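Local coordinates for protein chitooligosaccharide oxidase (Gibberella zeae, PDB 6Y0R) that oxidises the C1 hydroxyl of chitooligosaccharides to lactones, using a covalently bound FAD and reducing molecular oxygen to hydrogen peroxide, at residues R147-P155 / G167-T178. Sequence-based numbering, arbitrary orientation.
Sequences RALAHGTCP and GYGMVARKHGLT. With FAD (flavin-adenine dinucleotide), chain B.
The hydroxyl OG1 of Thr-178 donates to Ala-150 O at 2.7 Å, the one direct hydrogen bond between 147-155 and 167-178. It lies in the carbonyl plane on a lone pair, with a C=O...donor angle of 140°. With chi1 at -45°, OG1 stands opposite the Thr-178 carbonyl carbon and reaches this oxygen. The methyl CB of Ala-150 points into the other segment, 3.3 Å from Gly-176 O and 3.9 Å from His-175 CB, while CG2 of Val-171 touches it more loosely. Glycines bring the backbones together further on: Gly-169 CA sends a nearly straight CH...O contact to His-151 O at 3.4 Å and lies 3.8 Å from Gly-152 CA. Two waters also donate to His-151 O and accept from the backbone N atoms of Met-170 and Val-171. In this PCMH-type FAD-binding domain both segments converge on the isoalloxazine. Tyr-168 grips the pyrimidine end twice, N giving to FAD O2 and O receiving from FAD N3 at 2.8 Å. Thr-153 N donates to FAD O4, and its OG1 adds a weak bond to the same oxygen, whereas CG2 turns to Met-170 CG, 3.9 Å away, the two side chains slanting across each other beside Phe-319. Cys-154 SG is bonded to FAD C6 at 1.7 Å, one half of a bicovalent linkage whose other half is probably His-94. CB of His-151 leaves its backbone away from 167-178, though it still touches Thr-178 OG1. A nearly straight bond from ND1 to Gly-152 O, which lies 3° out of the ring plane, helps to hold the imidazole's rotation.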
loop_
_atom_site.group_PDB
_atom_site.type_symbol
_atom_site.label_atom_id
_atom_site.label_comp_id
_atom_site.label_asym_id
_atom_site.label_seq_id
_atom_site.Cartn_x
_atom_site.Cartn_y
_atom_site.Cartn_z
ATOM N N ARG A 147 -18.855 -5.354 10.171
ATOM C CA ARG A 147 -17.871 -4.293 10.431
ATOM C C ARG A 147 -16.874 -4.282 9.260
ATOM O O ARG A 147 -16.856 -5.215 8.446
ATOM C CB ARG A 147 -17.173 -4.487 11.777
ATOM C CG ARG A 147 -18.134 -4.639 12.960
ATOM C CD ARG A 147 -18.955 -3.407 13.147
ATOM N NE ARG A 147 -18.213 -2.237 13.600
ATOM C CZ ARG A 147 -18.781 -1.127 14.016
ATOM N NH1 ARG A 147 -20.108 -1.022 14.035
ATOM N NH2 ARG A 147 -18.045 -0.113 14.422
ATOM N N ALA A 148 -16.071 -3.228 9.203
ATOM C CA ALA A 148 -15.131 -3.005 8.084
ATOM C C ALA A 148 -13.969 -2.136 8.561
ATOM O O ALA A 148 -14.088 -1.457 9.587
ATOM C CB ALA A 148 -15.860 -2.364 6.924
ATOM N N LEU A 149 -12.885 -2.239 7.796
ATOM C CA LEU A 149 -11.732 -1.309 7.849
ATOM C C LEU A 149 -11.547 -0.663 6.492
ATOM O O LEU A 149 -12.118 -1.126 5.476
ATOM C CB LEU A 149 -10.477 -2.077 8.247
ATOM C CG LEU A 149 -10.493 -2.630 9.667
ATOM C CD1 LEU A 149 -9.231 -3.440 9.871
ATOM C CD2 LEU A 149 -10.633 -1.512 10.686
ATOM N N ALA A 150 -10.811 0.450 6.514
ATOM C CA ALA A 150 -10.535 1.220 5.292
ATOM C C ALA A 150 -9.248 0.670 4.699
ATOM O O ALA A 150 -8.221 1.015 5.136
ATOM C CB ALA A 150 -10.428 2.686 5.594
ATOM N N HIS A 151 -9.353 -0.223 3.748
ATOM C CA HIS A 151 -8.192 -0.867 3.108
ATOM C C HIS A 151 -8.421 -0.854 1.608
ATOM O O HIS A 151 -9.489 -0.372 1.133
ATOM C CB HIS A 151 -7.966 -2.267 3.645
ATOM C CG HIS A 151 -9.177 -3.140 3.522
ATOM N ND1 HIS A 151 -9.665 -3.582 2.299
ATOM C CD2 HIS A 151 -10.019 -3.589 4.474
ATOM C CE1 HIS A 151 -10.735 -4.330 2.525
ATOM N NE2 HIS A 151 -10.996 -4.345 3.840
ATOM N N GLY A 152 -7.373 -1.232 0.888
ATOM C CA GLY A 152 -7.326 -1.205 -0.570
ATOM C C GLY A 152 -8.145 -2.328 -1.167
ATOM O O GLY A 152 -8.818 -3.100 -0.451
ATOM N N THR A 153 -8.051 -2.441 -2.468
ATOM C CA THR A 153 -8.814 -3.443 -3.221
ATOM C C THR A 153 -7.967 -4.674 -3.473
ATOM O O THR A 153 -8.469 -5.699 -3.734
ATOM C CB THR A 153 -9.297 -2.868 -4.548
ATOM O OG1 THR A 153 -8.137 -2.462 -5.258
ATOM C CG2 THR A 153 -10.228 -1.695 -4.367
ATOM N N CYS A 154 -6.680 -4.749 -3.418
ATOM C CA CYS A 154 -6.443 -6.212 -3.784
ATOM C C CYS A 154 -6.723 -7.316 -2.711
ATOM O O CYS A 154 -6.103 -7.235 -1.675
ATOM C CB CYS A 154 -5.005 -6.147 -4.197
ATOM S SG CYS A 154 -4.916 -5.094 -5.650
ATOM N N PRO A 155 -7.572 -8.413 -2.805
ATOM C CA PRO A 155 -7.840 -9.285 -1.646
ATOM C C PRO A 155 -6.647 -10.116 -1.127
ATOM O O PRO A 155 -6.630 -10.531 0.069
ATOM C CB PRO A 155 -8.925 -10.282 -2.089
ATOM C CG PRO A 155 -8.845 -10.225 -3.601
ATOM C CD PRO A 155 -8.390 -8.822 -3.957
ATOM N N GLY A 167 -2.312 2.471 3.328
ATOM C CA GLY A 167 -3.446 1.607 2.948
ATOM C C GLY A 167 -4.595 2.412 2.388
ATOM O O GLY A 167 -5.440 2.871 3.152
ATOM N N TYR A 168 -4.599 2.613 1.081
ATOM C CA TYR A 168 -5.535 3.530 0.401
ATOM C C TYR A 168 -6.568 2.698 -0.357
ATOM O O TYR A 168 -6.192 1.869 -1.196
ATOM C CB TYR A 168 -4.785 4.459 -0.544
ATOM C CG TYR A 168 -5.701 5.345 -1.332
ATOM C CD1 TYR A 168 -6.151 6.562 -0.832
ATOM C CD2 TYR A 168 -6.087 4.967 -2.608
ATOM C CE1 TYR A 168 -7.027 7.354 -1.588
ATOM C CE2 TYR A 168 -6.956 5.746 -3.359
ATOM C CZ TYR A 168 -7.421 6.945 -2.850
ATOM O OH TYR A 168 -8.251 7.672 -3.696
ATOM N N GLY A 169 -7.858 2.938 -0.125
ATOM C CA GLY A 169 -8.890 2.243 -0.917
ATOM C C GLY A 169 -10.133 3.080 -1.122
ATOM O O GLY A 169 -10.075 4.312 -0.967
ATOM N N MET A 170 -11.212 2.391 -1.450
ATOM C CA MET A 170 -12.425 3.035 -1.996
ATOM C C MET A 170 -13.259 3.772 -0.940
ATOM O O MET A 170 -14.264 4.349 -1.355
ATOM C CB MET A 170 -13.280 1.950 -2.668
ATOM C CG MET A 170 -12.565 1.368 -3.871
ATOM S SD MET A 170 -12.501 2.655 -5.118
ATOM C CE MET A 170 -11.120 2.062 -6.097
ATOM N N VAL A 171 -12.925 3.722 0.349
ATOM C CA VAL A 171 -13.582 4.620 1.330
ATOM C C VAL A 171 -12.553 5.471 2.060
ATOM O O VAL A 171 -12.863 5.915 3.186
ATOM C CB VAL A 171 -14.497 3.855 2.300
ATOM C CG1 VAL A 171 -15.676 3.257 1.530
ATOM C CG2 VAL A 171 -13.778 2.824 3.141
ATOM N N ALA A 172 -11.366 5.682 1.487
ATOM C CA ALA A 172 -10.290 6.437 2.164
ATOM C C ALA A 172 -10.771 7.846 2.550
ATOM O O ALA A 172 -10.389 8.340 3.613
ATOM C CB ALA A 172 -9.081 6.506 1.250
ATOM N N ARG A 173 -11.482 8.531 1.679
ATOM C CA ARG A 173 -11.776 9.954 1.957
ATOM C C ARG A 173 -12.779 10.012 3.102
ATOM O O ARG A 173 -12.789 11.035 3.792
ATOM C CB ARG A 173 -12.256 10.700 0.729
ATOM C CG ARG A 173 -11.172 10.789 -0.337
ATOM C CD ARG A 173 -11.530 11.653 -1.517
ATOM N NE ARG A 173 -11.581 13.082 -1.202
ATOM C CZ ARG A 173 -12.670 13.782 -0.972
ATOM N NH1 ARG A 173 -13.858 13.202 -0.955
ATOM N NH2 ARG A 173 -12.551 15.077 -0.752
ATOM N N LYS A 174 -13.546 8.955 3.353
ATOM C CA LYS A 174 -14.475 8.987 4.525
ATOM C C LYS A 174 -13.797 8.487 5.797
ATOM O O LYS A 174 -14.048 9.061 6.885
ATOM C CB LYS A 174 -15.715 8.163 4.230
ATOM C CG LYS A 174 -16.756 8.175 5.333
ATOM C CD LYS A 174 -17.422 9.537 5.490
ATOM C CE LYS A 174 -18.381 9.536 6.665
ATOM N NZ LYS A 174 -19.178 10.772 6.656
ATOM N N HIS A 175 -12.987 7.440 5.716
ATOM C CA HIS A 175 -12.516 6.713 6.922
ATOM C C HIS A 175 -10.989 6.764 7.074
ATOM O O HIS A 175 -10.499 6.367 8.118
ATOM C CB HIS A 175 -13.025 5.277 6.932
ATOM C CG HIS A 175 -14.502 5.181 7.128
ATOM N ND1 HIS A 175 -15.113 5.548 8.320
ATOM C CD2 HIS A 175 -15.485 4.813 6.282
ATOM C CE1 HIS A 175 -16.439 5.364 8.181
ATOM N NE2 HIS A 175 -16.695 4.946 6.936
ATOM N N GLY A 176 -10.281 7.297 6.090
ATOM C CA GLY A 176 -8.827 7.471 6.160
ATOM C C GLY A 176 -8.070 6.332 5.529
ATOM O O GLY A 176 -8.692 5.407 4.964
ATOM N N LEU A 177 -6.763 6.340 5.750
ATOM C CA LEU A 177 -5.903 5.204 5.405
ATOM C C LEU A 177 -6.145 4.103 6.411
ATOM O O LEU A 177 -6.710 4.355 7.500
ATOM C CB LEU A 177 -4.425 5.615 5.445
ATOM C CG LEU A 177 -4.050 6.795 4.561
ATOM C CD1 LEU A 177 -2.664 7.342 4.928
ATOM C CD2 LEU A 177 -4.140 6.415 3.104
ATOM N N THR A 178 -5.735 2.894 6.094
ATOM C CA THR A 178 -5.922 1.772 7.025
ATOM C C THR A 178 -5.332 2.187 8.376
ATOM O O THR A 178 -5.926 1.926 9.441
ATOM C CB THR A 178 -5.330 0.460 6.512
ATOM O OG1 THR A 178 -5.674 0.269 5.167
ATOM C CG2 THR A 178 -5.821 -0.737 7.284
HETATM P PA FAD B . 5.040 -7.668 2.036
HETATM O O1A FAD B . 5.872 -7.773 0.823
HETATM O O2A FAD B . 4.819 -8.853 2.888
HETATM O O5B FAD B . 5.578 -6.504 2.980
HETATM C C5B FAD B . 5.646 -5.145 2.548
HETATM C C4B FAD B . 6.615 -4.383 3.435
HETATM O O4B FAD B . 6.108 -4.361 4.794
HETATM C C3B FAD B . 8.042 -4.952 3.577
HETATM O O3B FAD B . 8.976 -3.911 3.892
HETATM C C2B FAD B . 7.901 -5.885 4.771
HETATM O O2B FAD B . 9.135 -6.228 5.407
HETATM C C1B FAD B . 6.988 -5.078 5.653
HETATM N N9A FAD B . 6.185 -5.863 6.579
HETATM C C8A FAD B . 5.173 -6.722 6.241
HETATM N N7A FAD B . 4.624 -7.301 7.302
HETATM C C5A FAD B . 5.332 -6.788 8.383
HETATM C C6A FAD B . 5.238 -7.013 9.769
HETATM N N6A FAD B . 4.312 -7.825 10.287
HETATM N N1A FAD B . 6.114 -6.373 10.593
HETATM C C2A FAD B . 7.039 -5.582 10.014
HETATM N N3A FAD B . 7.206 -5.275 8.724
HETATM C C4A FAD B . 6.317 -5.919 7.945
HETATM N N1 FAD B . -1.962 -0.511 -1.934
HETATM C C2 FAD B . -2.918 0.365 -1.589
HETATM O O2 FAD B . -2.676 1.296 -0.738
HETATM N N3 FAD B . -4.170 0.239 -2.120
HETATM C C4 FAD B . -4.524 -0.750 -3.023
HETATM O O4 FAD B . -5.686 -0.819 -3.459
HETATM C C4X FAD B . -3.537 -1.694 -3.395
HETATM N N5 FAD B . -3.860 -2.695 -4.218
HETATM C C5X FAD B . -2.912 -3.667 -4.448
HETATM C C6 FAD B . -3.250 -4.785 -5.258
HETATM C C7 FAD B . -2.317 -5.771 -5.531
HETATM C C7M FAD B . -2.675 -6.947 -6.420
HETATM C C8 FAD B . -0.994 -5.697 -4.930
HETATM C C8M FAD B . 0.043 -6.793 -5.079
HETATM C C9 FAD B . -0.666 -4.558 -4.166
HETATM C C9A FAD B . -1.601 -3.543 -3.922
HETATM N N10 FAD B . -1.270 -2.437 -3.120
HETATM C C10 FAD B . -2.243 -1.484 -2.796
HETATM C "C1'" FAD B . 0.079 -2.251 -2.577
HETATM C "C2'" FAD B . 0.199 -2.842 -1.171
HETATM O "O2'" FAD B . -0.424 -1.989 -0.209
HETATM C "C3'" FAD B . 1.665 -2.998 -0.859
HETATM O "O3'" FAD B . 2.192 -3.900 -1.860
HETATM C "C4'" FAD B . 1.849 -3.542 0.559
HETATM O "O4'" FAD B . 3.110 -3.137 1.121
HETATM C "C5'" FAD B . 1.751 -5.041 0.530
HETATM O "O5'" FAD B . 1.721 -5.583 1.864
HETATM P P FAD B . 2.089 -7.115 2.035
HETATM O O1P FAD B . 1.980 -7.463 3.472
HETATM O O2P FAD B . 1.365 -7.972 1.062
HETATM O O3P FAD B . 3.622 -7.113 1.509
HETATM O O HOH W 1 -9.002 1.296 8.787
HETATM O O HOH W 2 -10.648 2.329 1.799
HETATM O O HOH W 3 -11.145 -0.596 -1.021
#